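Local structure of EmGH1 (Erythrobacter marinus, 5Z87) at residues 418-423 and 662-667; 709-714 and 724-729. The protein probably hydrolyses beta-glucosides, releasing glucose units as a beta-glucosidase of glycosyl hydrolase family 3. One frame throughout, in Å; residues are numbered along the deposited sequence. Where two conformers were deposited one is given.

Interaction 1 of 2, residues 418-423 and 662-667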
# COMPACT_ATOMS: atom_id res chain seq x y z
N VAL A 418 0.98 -13.62 25.06
CA VAL A 418 -0.06 -14.27 24.25
C VAL A 418 0.33 -15.72 24.02
O VAL A 418 1.45 -16.02 23.59
CB VAL A 418 -0.23 -13.55 22.90
CG1 VAL A 418 -1.29 -14.29 22.03
CG2 VAL A 418 -0.56 -12.07 23.08
N LEU A 419 -0.61 -16.62 24.31
CA LEU A 419 -0.50 -18.03 23.93
C LEU A 419 -1.01 -18.15 22.50
O LEU A 419 -2.21 -18.15 22.26
CB LEU A 419 -1.29 -18.92 24.89
CG LEU A 419 -1.18 -20.43 24.65
CD1 LEU A 419 0.30 -20.86 24.63
CD2 LEU A 419 -1.96 -21.26 25.68
N LEU A 420 -0.08 -18.26 21.54
CA LEU A 420 -0.45 -18.30 20.13
C LEU A 420 -1.02 -19.65 19.73
O LEU A 420 -2.05 -19.72 19.04
CB LEU A 420 0.75 -17.96 19.24
CG LEU A 420 1.29 -16.54 19.21
CD1 LEU A 420 2.44 -16.45 18.24
CD2 LEU A 420 0.20 -15.54 18.83
N GLN A 421 -0.35 -20.74 20.13
CA GLN A 421 -0.83 -22.09 19.85
C GLN A 421 -0.30 -23.04 20.92
O GLN A 421 0.78 -22.85 21.47
CB GLN A 421 -0.42 -22.58 18.46
CG GLN A 421 1.06 -22.53 18.18
CD GLN A 421 1.35 -22.59 16.70
OE1 GLN A 421 0.87 -21.76 15.94
NE2 GLN A 421 2.12 -23.58 16.28
N ASN A 422 -1.09 -24.08 21.19
CA ASN A 422 -0.76 -25.04 22.22
C ASN A 422 -1.17 -26.44 21.76
O ASN A 422 -1.95 -27.13 22.40
CB ASN A 422 -1.45 -24.68 23.54
CG ASN A 422 -0.81 -25.38 24.73
OD1 ASN A 422 0.32 -25.85 24.66
ND2 ASN A 422 -1.55 -25.46 25.83
N GLU A 423 -0.64 -26.86 20.61
CA GLU A 423 -1.06 -28.11 19.99
C GLU A 423 -0.75 -29.30 20.91
O GLU A 423 0.40 -29.49 21.32
CB GLU A 423 -0.37 -28.28 18.64
CG GLU A 423 -1.11 -27.67 17.45
CD GLU A 423 -0.22 -27.50 16.23
OE1 GLU A 423 0.63 -28.40 15.98
OE2 GLU A 423 -0.36 -26.48 15.51
N PHE A 662 -6.74 -10.92 14.25
CA PHE A 662 -6.86 -9.91 15.30
C PHE A 662 -7.69 -10.44 16.46
O PHE A 662 -8.76 -11.04 16.26
CB PHE A 662 -7.49 -8.63 14.74
CG PHE A 662 -7.79 -7.59 15.81
CD1 PHE A 662 -6.83 -6.65 16.17
CD2 PHE A 662 -9.02 -7.56 16.45
CE1 PHE A 662 -7.10 -5.71 17.15
CE2 PHE A 662 -9.30 -6.62 17.42
CZ PHE A 662 -8.33 -5.69 17.77
N GLY A 663 -7.21 -10.20 17.68
CA GLY A 663 -7.90 -10.63 18.89
C GLY A 663 -7.64 -12.06 19.32
O GLY A 663 -8.27 -12.52 20.28
N HIS A 664 -6.75 -12.78 18.65
CA HIS A 664 -6.50 -14.19 18.92
C HIS A 664 -5.61 -14.36 20.15
O HIS A 664 -4.58 -13.70 20.28
CB HIS A 664 -5.82 -14.83 17.71
CG HIS A 664 -5.27 -16.20 17.96
ND1 HIS A 664 -6.06 -17.33 17.94
CD2 HIS A 664 -4.01 -16.62 18.21
CE1 HIS A 664 -5.31 -18.39 18.18
NE2 HIS A 664 -4.06 -17.98 18.35
N GLY A 665 -6.00 -15.28 21.03
CA GLY A 665 -5.16 -15.68 22.14
C GLY A 665 -5.76 -16.87 22.86
O GLY A 665 -6.97 -16.89 23.10
N LEU A 666 -4.96 -17.87 23.20
CA LEU A 666 -5.48 -19.09 23.80
C LEU A 666 -5.39 -19.02 25.33
O LEU A 666 -5.07 -17.99 25.93
CB LEU A 666 -4.75 -20.30 23.23
CG LEU A 666 -4.78 -20.45 21.71
CD1 LEU A 666 -4.08 -21.73 21.27
CD2 LEU A 666 -6.22 -20.43 21.21
N SER A 667 -5.69 -20.14 25.97
CA SER A 667 -5.72 -20.22 27.42
C SER A 667 -5.44 -21.66 27.84
O SER A 667 -5.56 -22.59 27.04
CB SER A 667 -7.07 -19.75 27.98
OG SER A 667 -7.14 -19.93 29.38
O HOH W 1 -3.20 -15.87 25.51
O HOH W 2 -4.27 -24.31 25.53
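H664 reaches over to the backbone of strand 418-422 and gives its NE2 hydrogen to the carbonyl of L420, 2.7 Å from NE2 to O and almost straight at 173°. The oxygen sits at the ring's edge, close to its plane, and the donor arrives on a lone pair. CG anti to the backbone N (chi1 169°) turns the imidazole so that NE2 reaches the strand. With an alanine in its place, L420 O would probably lose this donor and the loop its side-chain hold on the strand.

One residue back, L419 O accepts from the backbone N of L666, 2.9 Å from N to O. Around this bond the two leucines cross at about a right angle: L419 CD2 lies 3.8 Å from L666 CB. In L666, CG is anti to the carbonyl carbon (chi1 -57°) and chi2 is extended, which carries CD1 over the L420-Q421 backbone, 3.6 Å from Q421 CA. V418 adds a light touch, CG1 against the carbonyl of H664.

Two waters bridge the flank. One accepts from L419 N and donates to L666 O; the other accepts from N422 ND2 and donates to S667 O, while N422 OD1 takes the backbone N of L427.

Strand 418-422 is an outermost strand of the mixed sheet in the family 3 C-terminal domain. It pairs antiparallel with strand 596-601, where L420 rests on I597 and D599, and segment 662-667 passes beside it on the way to strand 671-678.

Interaction 2 of 2, residues 709-714 and 724-729. With MG (magnesium ion), chain E.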
# COMPACT_ATOMS: atom_id res chain seq x y z
N LEU A 709 -16.56 -7.32 21.13
CA LEU A 709 -17.77 -6.89 20.43
C LEU A 709 -17.40 -6.16 19.13
O LEU A 709 -16.48 -5.34 19.11
CB LEU A 709 -18.60 -5.97 21.33
CG LEU A 709 -20.02 -5.59 20.85
CD1 LEU A 709 -20.99 -6.74 21.05
CD2 LEU A 709 -20.51 -4.36 21.59
N TYR A 710 -18.11 -6.48 18.05
CA TYR A 710 -17.88 -5.90 16.73
C TYR A 710 -19.22 -5.56 16.09
O TYR A 710 -20.26 -6.13 16.45
CB TYR A 710 -17.14 -6.86 15.78
CG TYR A 710 -15.80 -7.35 16.25
CD1 TYR A 710 -15.70 -8.38 17.18
CD2 TYR A 710 -14.61 -6.82 15.72
CE1 TYR A 710 -14.43 -8.85 17.60
CE2 TYR A 710 -13.36 -7.28 16.13
CZ TYR A 710 -13.28 -8.31 17.08
OH TYR A 710 -12.05 -8.77 17.50
N ILE A 711 -19.19 -4.65 15.12
CA ILE A 711 -20.40 -4.34 14.37
C ILE A 711 -20.08 -4.29 12.88
O ILE A 711 -18.93 -4.12 12.46
CB ILE A 711 -21.05 -3.00 14.79
CG1 ILE A 711 -20.14 -1.83 14.40
CG2 ILE A 711 -21.36 -2.99 16.30
CD1 ILE A 711 -20.90 -0.59 14.03
N ARG A 712 -21.13 -4.47 12.08
CA ARG A 712 -21.07 -4.25 10.64
C ARG A 712 -22.28 -3.41 10.25
O ARG A 712 -23.42 -3.79 10.53
CB ARG A 712 -21.05 -5.58 9.87
CG ARG A 712 -21.59 -5.52 8.42
CD ARG A 712 -20.67 -4.77 7.47
NE ARG A 712 -21.14 -4.83 6.08
CZ ARG A 712 -20.66 -4.08 5.09
NH1 ARG A 712 -21.16 -4.20 3.86
NH2 ARG A 712 -19.69 -3.22 5.31
N ASP A 713 -22.03 -2.27 9.61
CA ASP A 713 -23.10 -1.44 9.06
C ASP A 713 -23.37 -1.99 7.65
O ASP A 713 -22.61 -1.72 6.71
CB ASP A 713 -22.66 0.02 9.06
CG ASP A 713 -23.74 0.95 8.59
OD1 ASP A 713 -24.88 0.49 8.32
OD2 ASP A 713 -23.43 2.16 8.45
N SER A 714 -24.45 -2.77 7.52
CA SER A 714 -24.69 -3.57 6.32
C SER A 714 -24.73 -2.70 5.06
O SER A 714 -24.14 -3.05 4.04
CB SER A 714 -25.99 -4.36 6.44
OG SER A 714 -25.90 -5.32 7.47
N GLU A 724 -16.05 -4.09 12.66
CA GLU A 724 -15.37 -3.00 13.35
C GLU A 724 -15.52 -3.21 14.85
O GLU A 724 -16.66 -3.19 15.35
CB GLU A 724 -15.95 -1.64 12.98
CG GLU A 724 -16.58 -1.57 11.62
CD GLU A 724 -16.97 -0.16 11.23
OE1 GLU A 724 -18.08 0.02 10.68
OE2 GLU A 724 -16.16 0.76 11.47
N MET A 725 -14.41 -3.36 15.56
CA MET A 725 -14.50 -3.52 17.01
C MET A 725 -15.09 -2.27 17.65
O MET A 725 -14.69 -1.14 17.33
CB MET A 725 -13.13 -3.82 17.61
CG MET A 725 -13.13 -3.75 19.13
SD MET A 725 -11.61 -4.39 19.87
CE MET A 725 -12.01 -6.14 19.98
N ARG A 726 -16.06 -2.48 18.54
CA ARG A 726 -16.69 -1.40 19.28
C ARG A 726 -16.65 -1.60 20.79
O ARG A 726 -17.06 -0.69 21.52
CB ARG A 726 -18.14 -1.21 18.83
CG ARG A 726 -18.28 -0.64 17.41
CD ARG A 726 -17.66 0.74 17.36
NE ARG A 726 -17.78 1.41 16.07
CZ ARG A 726 -16.83 1.41 15.14
NH1 ARG A 726 -15.72 0.72 15.33
NH2 ARG A 726 -17.01 2.06 13.99
N GLY A 727 -16.18 -2.74 21.29
CA GLY A 727 -16.03 -2.94 22.72
C GLY A 727 -15.21 -4.18 23.03
O GLY A 727 -15.07 -5.08 22.20
N PHE A 728 -14.66 -4.21 24.25
CA PHE A 728 -14.05 -5.42 24.77
C PHE A 728 -14.07 -5.39 26.29
O PHE A 728 -14.15 -4.33 26.91
CB PHE A 728 -12.62 -5.61 24.25
CG PHE A 728 -11.63 -4.59 24.76
CD1 PHE A 728 -11.14 -4.65 26.06
CD2 PHE A 728 -11.18 -3.59 23.92
CE1 PHE A 728 -10.23 -3.71 26.51
CE2 PHE A 728 -10.26 -2.64 24.37
CZ PHE A 728 -9.78 -2.71 25.67
N GLN A 729 -13.95 -6.57 26.88
CA GLN A 729 -13.97 -6.73 28.33
C GLN A 729 -13.19 -7.98 28.70
O GLN A 729 -13.60 -9.09 28.36
CB GLN A 729 -15.40 -6.83 28.84
CG GLN A 729 -15.52 -6.91 30.35
CD GLN A 729 -14.82 -5.77 31.05
OE1 GLN A 729 -15.29 -4.63 31.00
NE2 GLN A 729 -13.69 -6.07 31.68
MG MG E . -26.50 1.30 7.48
O HOH W 3 -19.40 -1.67 9.32
O HOH W 4 -25.55 3.21 7.64
O HOH W 5 -27.23 -0.68 7.37
O HOH W 6 -27.93 2.19 6.27
O HOH W 7 -27.48 1.84 9.36
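L709 and I711 carry the backbone ladder to strand 724-729. L709 N donates to G727 O at 2.9 Å, and I711 exchanges bonds with E724 in both directions, I711 N to E724 O and E724 N to I711 O. L709 O takes the N-H of R726, 2.9 Å from R726 N. The same oxygen also accepts, weakly, from G727, with G727 N 3.4 Å from L709 O.

Two residues facing one make this a classic beta bulge, set in the antiparallel hairpin of strands 703-713 and 724-733 in the fibronectin type III-like domain. The latter is an outermost strand of its sheet.

Apolar contacts lie on both faces. On one, Y710 and M725 pack obliquely: the ring's CE2 is 3.8 Å from M725 CB, and the bend at chi3 (-86°) brings the methyl CE to 3.6 Å from Y710 OH, which also bonds Q708. On the other, I711 CG1 meets R726 CG at 3.7 Å.

Among the polar side chains, R726 NH1 binds M725 O, and NH2 makes a salt bridge to E724 OE2, its hydrogen bond weak. E724 OE1 pairs with R720 and accepts from a water that itself accepts from D713 N.

Metal bonds finish the strand: D713 OD1 holds a magnesium ion at 2.0 Å, with four waters and I715 O completing six ligands, while D713 OD2 pairs with R720.

In the fold
From the N terminus, the chain first lays down the parallel strands of the TIM-barrel-type domain and then reaches strand 418-422 at the edge of the mixed sheet. Interaction 1 closes a long loop of 238 residues, bringing segment 662-667 back to that edge strand just before the chain moves on into strand 671-678. Interaction 2 follows and closes a short hairpin across nine residues in the fibronectin type III-like domain. The two neither nest nor cross; they stand in series, the centres of interaction 1 and interaction 2 about 21 Å apart. Still, they touch: F662, in the loop before strand 671-678, packs on Y710 and M725 of the hairpin.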